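Local coordinates for protein double Glycine Motif Protease domain from AMS/PCAT Transporter (Lachnospiraceae bacterium C6A11, PDB 6MPZ) that probably cleaves the leader peptide from precursor peptides after a double-glycine motif, as the C39 peptidase domain of a peptide-exporting AMS/PCAT transporter, at residues A[35-39]-A[40-44]; A[52-56]-A[57-61]. One frame throughout, in Å; residues are numbered along the deposited sequence.

Interaction 1. Residues A[35-39]-A[40-44]; sequences VLAYY and KKWVP
A Schellman motif closes helix 27-38 here, with Leu36 and Ala37 giving the carbonyls and Lys40 and Lys41 the amides. Lys40 is the C-prime residue, and its positive phi of 58° ends the helix and lets the two amides reach back to carbonyls of the last turn. Lys41 N donates to Leu36 O at 2.8 Å. The companion bond, Lys40 N to Ala37 O, is weak at 3.1 Å.

Apolar contacts flank the two bonds. Leu36 CD2 lies 3.8 Å from Lys41 CB, and the two side chains cross at about a right angle. With CG anti to the carbonyl carbon (chi1 -72°), the methylenes of Lys41 run past Leu36, and the chain bends at chi4 before NZ makes a weak hydrogen bond to Tyr71 O. Further along, Leu36 CD1 sits loosely against Val43 CG2, at 4.4 Å. Both of these side chains also touch Val48 of helix 45-52.

On another side of the turn, the six-membered end of Trp42 comes back to the helix. Its CZ3 lies 4.0 Å from Ala37 CA and 4.1 Å from Ala37 CB. Lys40 O lies over one face of the indole, 3.6 Å above the plane and offset toward the rim. The 6-to-1 and 5-to-2 bond pair, with Leu36 touching Lys41 just after the C-prime residue, is the signature of a Schellman C-cap.

Interaction 2. Residues A[52-56]-A[57-61]; sequences CGVSR and DGSNA
Ser55 and Gly58 hold the tight end of this hairpin-like turn by their backbones. Ser55 N donates to Gly58 O at 2.9 Å. The return bond, Gly58 N to Ser55 O, is weak at 3.2 Å. Val54 CA adds a CA-H...O contact to Gly58 O. Ser55 OG accepts from Asp57 N at 2.9 Å, an ST turn. It can do so because OG lies between the backbone N and the carbonyl carbon (chi1 80°), which brings it up to that amide. The same hydroxyl makes a weak bond to Gly58 O, so this carbonyl is gripped by one good and one weak bond besides the CA-H contact.

Residues 55-58 form a type I beta turn, and Ser55 and Gly58 make a single antiparallel hydrogen-bonded bridge across it. Gly58, with positive phi and no side chain, closes the turn in a conformation that other residues seldom adopt. Beyond the bridge, where the two arms run back to helices 45-52 and 61-70, Ser59 OG packs against Val54 CG1 at 3.4 Å and lies near Cys52 CB. A water joins the two arms by donating to Cys52 O at 2.7 Å and accepting from Asn60 N at 3.0 Å. Asn60 is the N-cap of helix 61-70, and its OD1 accepts from Asn63 N. Backbone groups of Ser59 and Ala61 hydrogen-bond the bound peptide.

The exposed tip is much looser. Arg56 and Asp57 lie side by side and point the same way. Their guanidinium and carboxylate planes are 74° apart. Arg56 NH1 is 3.7 Å from Asp57 OD2, a long salt bridge of charges alone. The oxygen lies well out of the guanidinium plane, and no N-H points at it.

Interaction 1 comes first along the chain and interaction 2 follows, with helix 45-52 between them. Interaction 1 joins the end of helix 27-38 to the loop that enters helix 45-52. Interaction 2 carries the chain from the end of helix 45-52 into helix 61-70. Their centres are 19 Å apart, and their nearest atoms are about 7 Å apart without touching. Both lie among the three helices (27-38, 45-52, 61-70) of the C39 peptidase domain that come before the first strand, 74-79. Of the two, interaction 2 borders the bound peptide. Interaction 1 is structural packing, linking helix 27-38 to helix 45-52.

Interaction 1. Residues A[35-39]-A[40-44]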
ATOM      1  N   VAL A  35      -3.403   4.945   3.931  1.00 26.39           N
ATOM      2  CA  VAL A  35      -4.324   5.083   2.777  1.00 28.44           C
ATOM      3  C   VAL A  35      -5.718   5.581   3.211  1.00 28.18           C
ATOM      4  O   VAL A  35      -6.274   6.482   2.594  1.00 29.54           O
ATOM      5  CB  VAL A  35      -4.464   3.799   1.891  1.00 26.31           C
ATOM      6  CG1 VAL A  35      -5.500   4.000   0.784  1.00 24.96           C
ATOM      7  CG2 VAL A  35      -3.159   3.437   1.235  1.00 26.77           C
ATOM      8  N   LEU A  36      -6.254   4.995   4.267  1.00 27.14           N
ATOM      9  CA  LEU A  36      -7.502   5.459   4.876  1.00 32.07           C
ATOM     10  C   LEU A  36      -7.475   6.944   5.299  1.00 30.77           C
ATOM     11  O   LEU A  36      -8.420   7.692   5.033  1.00 26.05           O
ATOM     12  CB  LEU A  36      -7.863   4.566   6.073  1.00 33.26           C
ATOM     13  CG  LEU A  36      -8.318   3.147   5.646  1.00 32.74           C
ATOM     14  CD1 LEU A  36      -8.292   2.171   6.836  1.00 34.42           C
ATOM     15  CD2 LEU A  36      -9.708   3.183   4.972  1.00 33.51           C
ATOM     16  N   ALA A  37      -6.362   7.359   5.912  1.00 31.48           N
ATOM     17  CA  ALA A  37      -6.156   8.737   6.336  1.00 30.01           C
ATOM     18  C   ALA A  37      -6.092   9.713   5.153  1.00 29.64           C
ATOM     19  O   ALA A  37      -6.592  10.812   5.267  1.00 27.69           O
ATOM     20  CB  ALA A  37      -4.902   8.832   7.202  1.00 32.29           C
ATOM     21  N   TYR A  38      -5.515   9.291   4.012  1.00 30.99           N
ATOM     22  CA  TYR A  38      -5.500  10.101   2.781  1.00 29.18           C
ATOM     23  C   TYR A  38      -6.935  10.416   2.330  1.00 29.31           C
ATOM     24  O   TYR A  38      -7.218  11.545   1.894  1.00 28.25           O
ATOM     25  CB  TYR A  38      -4.721   9.395   1.651  1.00 29.93           C
ATOM     26  CG  TYR A  38      -4.763  10.087   0.299  1.00 28.62           C
ATOM     27  CD1 TYR A  38      -3.867  11.123  -0.023  1.00 31.36           C
ATOM     28  CD2 TYR A  38      -5.719   9.742  -0.652  1.00 30.12           C
ATOM     29  CE1 TYR A  38      -3.908  11.756  -1.283  1.00 30.05           C
ATOM     30  CE2 TYR A  38      -5.783  10.373  -1.907  1.00 27.92           C
ATOM     31  CZ  TYR A  38      -4.909  11.386  -2.219  1.00 27.29           C
ATOM     32  OH  TYR A  38      -4.989  11.949  -3.478  1.00 24.30           O
ATOM     33  N   TYR A  39      -7.827   9.430   2.432  1.00 28.82           N
ATOM     34  CA  TYR A  39      -9.253   9.612   2.034  1.00 31.92           C
ATOM     35  C   TYR A  39     -10.119  10.112   3.194  1.00 33.99           C
ATOM     36  O   TYR A  39     -11.337  10.238   3.039  1.00 32.59           O
ATOM     37  CB  TYR A  39      -9.823   8.308   1.468  1.00 33.69           C
ATOM     38  CG  TYR A  39      -9.212   7.926   0.141  1.00 35.16           C
ATOM     39  CD1 TYR A  39      -9.601   8.574  -1.027  1.00 37.24           C
ATOM     40  CD2 TYR A  39      -8.223   6.923   0.049  1.00 33.79           C
ATOM     41  CE1 TYR A  39      -9.041   8.232  -2.264  1.00 38.56           C
ATOM     42  CE2 TYR A  39      -7.652   6.585  -1.166  1.00 32.45           C
ATOM     43  CZ  TYR A  39      -8.062   7.239  -2.328  1.00 34.25           C
ATOM     44  OH  TYR A  39      -7.513   6.938  -3.552  1.00 37.03           O
ATOM     45  N   LYS A  40      -9.479  10.423   4.331  1.00 35.66           N
ATOM     46  CA  LYS A  40     -10.145  10.873   5.550  1.00 40.42           C
ATOM     47  C   LYS A  40     -11.190   9.869   6.065  1.00 36.82           C
ATOM     48  O   LYS A  40     -12.229  10.266   6.563  1.00 34.74           O
ATOM     49  CB  LYS A  40     -10.723  12.293   5.375  1.00 42.68           C
ATOM     50  CG  LYS A  40      -9.622  13.368   5.290  1.00 46.77           C
ATOM     51  CD  LYS A  40      -9.906  14.576   4.444  1.00 49.24           C
ATOM     52  CE  LYS A  40     -10.873  15.549   5.063  1.00 49.48           C
ATOM     53  NZ  LYS A  40     -10.574  16.904   4.519  1.00 50.98           N
ATOM     54  N   LYS A  41     -10.900   8.573   5.927  1.00 35.63           N
ATOM     55  CA  LYS A  41     -11.716   7.506   6.543  1.00 36.82           C
ATOM     56  C   LYS A  41     -11.093   7.170   7.854  1.00 35.74           C
ATOM     57  O   LYS A  41     -10.033   6.565   7.915  1.00 39.38           O
ATOM     58  CB  LYS A  41     -11.852   6.289   5.639  1.00 36.35           C
ATOM     59  CG  LYS A  41     -12.771   6.587   4.458  1.00 38.62           C
ATOM     60  CD  LYS A  41     -12.583   5.552   3.359  1.00 44.43           C
ATOM     61  CE  LYS A  41     -13.397   5.891   2.119  1.00 51.12           C
ATOM     62  NZ  LYS A  41     -14.854   5.802   2.440  1.00 55.31           N
ATOM     63  N   TRP A  42     -11.744   7.636   8.917  1.00 40.41           N
ATOM     64  CA  TRP A  42     -11.185   7.595  10.257  1.00 41.99           C
ATOM     65  C   TRP A  42     -11.591   6.261  10.853  1.00 39.77           C
ATOM     66  O   TRP A  42     -12.777   5.987  10.994  1.00 44.67           O
ATOM     67  CB  TRP A  42     -11.688   8.793  11.077  1.00 44.33           C
ATOM     68  CG  TRP A  42     -11.376  10.169  10.411  1.00 45.40           C
ATOM     69  CD1 TRP A  42     -12.266  11.196  10.154  1.00 44.83           C
ATOM     70  CD2 TRP A  42     -10.101  10.624   9.916  1.00 45.05           C
ATOM     71  NE1 TRP A  42     -11.617  12.254   9.550  1.00 45.14           N
ATOM     72  CE2 TRP A  42     -10.295  11.932   9.385  1.00 43.88           C
ATOM     73  CE3 TRP A  42      -8.807  10.058   9.878  1.00 43.50           C
ATOM     74  CZ2 TRP A  42      -9.252  12.671   8.824  1.00 42.92           C
ATOM     75  CZ3 TRP A  42      -7.762  10.806   9.317  1.00 43.06           C
ATOM     76  CH2 TRP A  42      -7.996  12.093   8.799  1.00 44.20           C
ATOM     77  N   VAL A  43     -10.598   5.414  11.103  1.00 34.05           N
ATOM     78  CA  VAL A  43     -10.794   4.069  11.612  1.00 32.19           C
ATOM     79  C   VAL A  43      -9.665   3.921  12.606  1.00 33.47           C
ATOM     80  O   VAL A  43      -8.522   4.097  12.232  1.00 30.96           O
ATOM     81  CB  VAL A  43     -10.632   2.955  10.512  1.00 32.66           C
ATOM     82  CG1 VAL A  43     -10.679   1.560  11.137  1.00 32.40           C
ATOM     83  CG2 VAL A  43     -11.712   3.053   9.448  1.00 30.93           C
ATOM     84  N   PRO A  44      -9.975   3.577  13.866  1.00 35.00           N
ATOM     85  CA  PRO A  44      -8.909   3.382  14.867  1.00 34.33           C
ATOM     86  C   PRO A  44      -7.826   2.392  14.381  1.00 33.59           C
ATOM     87  O   PRO A  44      -8.143   1.374  13.779  1.00 34.28           O
ATOM     88  CB  PRO A  44      -9.680   2.853  16.103  1.00 39.13           C
ATOM     89  CG  PRO A  44     -11.168   2.830  15.779  1.00 37.51           C
ATOM     90  CD  PRO A  44     -11.348   3.352  14.381  1.00 35.32           C
TER

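Interaction 2. Residues A[52-56]-A[57-61]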
ATOM      1  N   CYS A  52      -7.302  -6.408   9.147  1.00 37.35           N
ATOM      2  CA  CYS A  52      -6.323  -6.931   8.196  1.00 35.99           C
ATOM      3  C   CYS A  52      -5.895  -8.346   8.530  1.00 37.54           C
ATOM      4  O   CYS A  52      -5.197  -8.989   7.746  1.00 34.73           O
ATOM      5  CB  CYS A  52      -5.089  -6.019   8.138  1.00 36.56           C
ATOM      6  SG  CYS A  52      -5.434  -4.491   7.227  1.00 34.73           S
ATOM      7  N   GLY A  53      -6.257  -8.825   9.725  1.00 37.99           N
ATOM      8  CA  GLY A  53      -5.838 -10.125  10.198  1.00 37.26           C
ATOM      9  C   GLY A  53      -4.363 -10.252  10.511  1.00 36.30           C
ATOM     10  O   GLY A  53      -3.769 -11.275  10.191  1.00 43.40           O
ATOM     11  N   VAL A  54      -3.768  -9.266  11.156  1.00 39.59           N
ATOM     12  CA  VAL A  54      -2.350  -9.399  11.588  1.00 47.33           C
ATOM     13  C   VAL A  54      -2.159 -10.668  12.409  1.00 49.37           C
ATOM     14  O   VAL A  54      -2.914 -10.944  13.328  1.00 53.60           O
ATOM     15  CB  VAL A  54      -1.777  -8.190  12.371  1.00 50.74           C
ATOM     16  CG1 VAL A  54      -1.650  -6.977  11.451  1.00 58.89           C
ATOM     17  CG2 VAL A  54      -2.581  -7.867  13.625  1.00 59.87           C
ATOM     18  N   SER A  55      -1.166 -11.454  12.030  1.00 52.64           N
ATOM     19  CA  SER A  55      -0.885 -12.735  12.658  1.00 51.36           C
ATOM     20  C   SER A  55       0.628 -12.770  12.847  1.00 57.24           C
ATOM     21  O   SER A  55       1.314 -11.738  12.660  1.00 55.37           O
ATOM     22  CB  SER A  55      -1.355 -13.869  11.737  1.00 47.45           C
ATOM     23  OG  SER A  55      -0.402 -14.097  10.706  1.00 44.82           O
ATOM     24  N   ARG A  56       1.144 -13.948  13.205  1.00 59.19           N
ATOM     25  CA  ARG A  56       2.597 -14.174  13.315  1.00 56.28           C
ATOM     26  C   ARG A  56       3.283 -14.147  11.949  1.00 47.70           C
ATOM     27  O   ARG A  56       4.494 -14.068  11.885  1.00 48.49           O
ATOM     28  CB  ARG A  56       2.910 -15.492  14.069  1.00 60.78           C
ATOM     29  CG  ARG A  56       2.449 -16.793  13.400  1.00 67.39           C
ATOM     30  CD  ARG A  56       2.764 -17.995  14.295  1.00 71.76           C
ATOM     31  NE  ARG A  56       2.085 -19.228  13.876  1.00 73.22           N
ATOM     32  CZ  ARG A  56       2.408 -19.990  12.821  1.00 73.02           C
ATOM     33  NH1 ARG A  56       3.410 -19.678  12.000  1.00 76.50           N
ATOM     34  NH2 ARG A  56       1.703 -21.090  12.575  1.00 71.19           N
ATOM     35  N   ASP A  57       2.516 -14.215  10.864  1.00 46.39           N
ATOM     36  CA  ASP A  57       3.055 -14.054   9.505  1.00 49.79           C
ATOM     37  C   ASP A  57       2.753 -12.668   8.871  1.00 44.22           C
ATOM     38  O   ASP A  57       2.676 -12.530   7.651  1.00 44.23           O
ATOM     39  CB  ASP A  57       2.518 -15.181   8.628  1.00 49.54           C
ATOM     40  CG  ASP A  57       2.920 -16.563   9.169  1.00 58.14           C
ATOM     41  OD1 ASP A  57       4.125 -16.790   9.432  1.00 58.77           O
ATOM     42  OD2 ASP A  57       2.040 -17.421   9.363  1.00 62.80           O
ATOM     43  N   GLY A  58       2.600 -11.651   9.712  1.00 37.93           N
ATOM     44  CA  GLY A  58       2.222 -10.319   9.268  1.00 41.00           C
ATOM     45  C   GLY A  58       0.802 -10.344   8.735  1.00 37.68           C
ATOM     46  O   GLY A  58      -0.064 -10.957   9.363  1.00 38.01           O
ATOM     47  N   SER A  59       0.583  -9.692   7.588  1.00 36.20           N
ATOM     48  CA  SER A  59      -0.713  -9.670   6.899  1.00 34.02           C
ATOM     49  C   SER A  59      -0.481 -10.127   5.480  1.00 32.99           C
ATOM     50  O   SER A  59       0.654 -10.162   5.002  1.00 29.29           O
ATOM     51  CB  SER A  59      -1.290  -8.246   6.855  1.00 36.36           C
ATOM     52  OG  SER A  59      -1.574  -7.773   8.163  1.00 45.79           O
ATOM     53  N   ASN A  60      -1.569 -10.422   4.779  1.00 31.59           N
ATOM     54  CA  ASN A  60      -1.495 -10.789   3.382  1.00 30.62           C
ATOM     55  C   ASN A  60      -2.378  -9.893   2.514  1.00 30.24           C
ATOM     56  O   ASN A  60      -3.343  -9.282   3.002  1.00 28.95           O
ATOM     57  CB  ASN A  60      -1.751 -12.307   3.156  1.00 28.96           C
ATOM     58  CG  ASN A  60      -3.217 -12.715   3.278  1.00 34.50           C
ATOM     59  OD1 ASN A  60      -4.090 -12.194   2.577  1.00 32.46           O
ATOM     60  ND2 ASN A  60      -3.487 -13.717   4.143  1.00 29.56           N
ATOM     61  N   ALA A  61      -2.029  -9.823   1.234  1.00 26.50           N
ATOM     62  CA  ALA A  61      -2.561  -8.819   0.389  1.00 27.44           C
ATOM     63  C   ALA A  61      -4.051  -9.032   0.202  1.00 28.02           C
ATOM     64  O   ALA A  61      -4.805  -8.050   0.062  1.00 29.97           O
ATOM     65  CB  ALA A  61      -1.841  -8.808  -0.951  1.00 28.81           C
TER
HETATM   66  O   HOH W   1      -3.950 -11.063   6.513  1.00 32.82           O